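Local coordinates for protein DNA polymerase III subunit beta (Helicobacter pylori 26695, PDB 4S3I) that encircles DNA as a sliding processivity factor, tethering DNA polymerases and other proteins to DNA, at residues Met3-Ser8 with Thr61-Lys66. Sequence-based numbering, arbitrary orientation.
Sequences MKISVS and TQSSDK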
loop_
_atom_site.group_PDB
_atom_site.type_symbol
_atom_site.label_atom_id
_atom_site.label_comp_id
_atom_site.label_asym_id
_atom_site.label_seq_id
_atom_site.Cartn_x
_atom_site.Cartn_y
_atom_site.Cartn_z
ATOM N N MET A 3 10.156 37.580 8.855
ATOM C CA MET A 3 9.331 36.700 9.682
ATOM C C MET A 3 10.149 36.039 10.778
ATOM O O MET A 3 11.283 35.629 10.547
ATOM C CB MET A 3 8.726 35.581 8.836
ATOM C CG MET A 3 7.589 35.979 7.922
ATOM S SD MET A 3 6.889 34.510 7.118
ATOM C CE MET A 3 7.263 33.253 8.353
ATOM N N LYS A 4 9.567 35.903 11.965
ATOM C CA LYS A 4 10.219 35.139 13.029
ATOM C C LYS A 4 9.180 34.692 14.059
ATOM O O LYS A 4 8.528 35.527 14.711
ATOM C CB LYS A 4 11.323 35.977 13.686
ATOM C CG LYS A 4 11.966 35.326 14.902
ATOM C CD LYS A 4 13.341 35.929 15.169
ATOM C CE LYS A 4 13.983 35.346 16.425
ATOM N NZ LYS A 4 13.352 35.882 17.662
ATOM N N ILE A 5 8.997 33.380 14.168
ATOM C CA ILE A 5 8.009 32.793 15.057
ATOM C C ILE A 5 8.500 31.442 15.574
ATOM O O ILE A 5 9.488 30.893 15.075
ATOM C CB ILE A 5 6.696 32.545 14.319
ATOM C CG1 ILE A 5 6.931 31.650 13.104
ATOM C CG2 ILE A 5 6.029 33.852 13.872
ATOM C CD1 ILE A 5 5.657 31.137 12.466
ATOM N N SER A 6 7.789 30.886 16.552
ATOM C CA SER A 6 7.980 29.492 16.912
ATOM C C SER A 6 6.615 28.852 16.869
ATOM O O SER A 6 5.609 29.509 17.179
ATOM C CB SER A 6 8.599 29.338 18.303
ATOM O OG SER A 6 7.655 29.611 19.321
ATOM N N VAL A 7 6.564 27.588 16.455
ATOM C CA VAL A 7 5.306 26.863 16.378
ATOM C C VAL A 7 5.445 25.460 16.940
ATOM O O VAL A 7 6.557 24.963 17.153
ATOM C CB VAL A 7 4.776 26.765 14.926
ATOM C CG1 VAL A 7 4.533 28.155 14.341
ATOM C CG2 VAL A 7 5.762 25.992 14.059
ATOM N N SER A 8 4.303 24.826 17.171
ATOM C CA SER A 8 4.272 23.446 17.606
ATOM C C SER A 8 4.563 22.533 16.415
ATOM O O SER A 8 3.970 22.686 15.345
ATOM C CB SER A 8 2.900 23.118 18.196
ATOM O OG SER A 8 2.797 21.746 18.526
ATOM N N THR A 61 0.663 30.559 16.643
ATOM C CA THR A 61 2.081 30.580 16.974
ATOM C C THR A 61 2.289 30.428 18.479
ATOM O O THR A 61 1.477 30.909 19.275
ATOM C CB THR A 61 2.736 31.894 16.517
ATOM O OG1 THR A 61 2.138 32.988 17.221
ATOM C CG2 THR A 61 2.545 32.087 15.020
ATOM N N GLN A 62 3.372 29.753 18.859
ATOM C CA GLN A 62 3.774 29.666 20.257
ATOM C C GLN A 62 4.399 30.976 20.700
ATOM O O GLN A 62 4.251 31.394 21.849
ATOM C CB GLN A 62 4.765 28.526 20.460
ATOM C CG GLN A 62 4.138 27.171 20.247
ATOM C CD GLN A 62 2.890 26.991 21.090
ATOM O OE1 GLN A 62 1.791 26.790 20.567
ATOM N NE2 GLN A 62 3.053 27.067 22.408
ATOM N N SER A 63 5.113 31.611 19.779
ATOM C CA SER A 63 5.618 32.953 20.005
ATOM C C SER A 63 5.724 33.644 18.660
ATOM O O SER A 63 5.712 32.991 17.609
ATOM C CB SER A 63 6.965 32.951 20.740
ATOM O OG SER A 63 8.038 32.567 19.899
ATOM N N SER A 64 5.804 34.967 18.700
ATOM C CA SER A 64 5.845 35.771 17.488
ATOM C C SER A 64 6.682 37.013 17.760
ATOM O O SER A 64 6.335 37.828 18.618
ATOM C CB SER A 64 4.424 36.150 17.056
ATOM O OG SER A 64 4.436 36.891 15.853
ATOM N N ASP A 65 7.787 37.152 17.039
ATOM C CA ASP A 65 8.697 38.275 17.247
ATOM C C ASP A 65 8.630 39.243 16.082
ATOM O O ASP A 65 8.905 40.439 16.224
ATOM C CB ASP A 65 10.143 37.778 17.397
ATOM C CG ASP A 65 10.300 36.743 18.490
ATOM O OD1 ASP A 65 9.295 36.095 18.842
ATOM O OD2 ASP A 65 11.437 36.577 18.985
ATOM N N LYS A 66 8.271 38.716 14.919
ATOM C CA LYS A 66 8.314 39.502 13.690
ATOM C C LYS A 66 7.288 38.993 12.685
ATOM O O LYS A 66 7.287 37.808 12.330
ATOM C CB LYS A 66 9.721 39.474 13.084
ATOM C CG LYS A 66 9.775 39.803 11.597
ATOM C CD LYS A 66 9.479 41.263 11.330
ATOM C CE LYS A 66 10.614 42.145 11.818
ATOM N NZ LYS A 66 10.460 43.557 11.364
#
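Thr61 lays its CG2 methyl across Ile5, 4.1 Å from both CG2 and CD1, the two buried side chains crossing at about a right angle. Next, Gln62 N donates to Ser6 O at 2.8 Å, and Ser63 N adds a weak bond to that same oxygen: two consecutive residues facing one, a classic beta bulge. Ser63 O takes Ser6 N well above its carbonyl plane (44° out of it). On the face that carries Lys4, Ser6, Ser63 and Lys66, matching torsions (chi1 75° and 74°) bring the two serine hydroxyls together across the strands, Ser63 OG to Ser6 OG 3.0 Å. Strand 63-66 is the outermost, within this chain, of the five-stranded antiparallel sheet of the N-terminal domain; strand 4-7 pairs on its other side with 89-94. Ser64 OG, 4.0 Å from Ile5 CG2, makes a weak hydrogen bond to Lys41 O. A second classic bulge follows, Asp65 N and Lys66 N both gripping Lys4 O, the latter in the carbonyl plane on a lone pair. Asp65 OD2 forms a salt bridge with Lys4 NZ, though the modelled 2.4 Å is doubtfully short. Lys66 O accepts Lys4 N at 3.0 Å, and Lys66 CB lies against Lys4 CB, 3.9 Å apart.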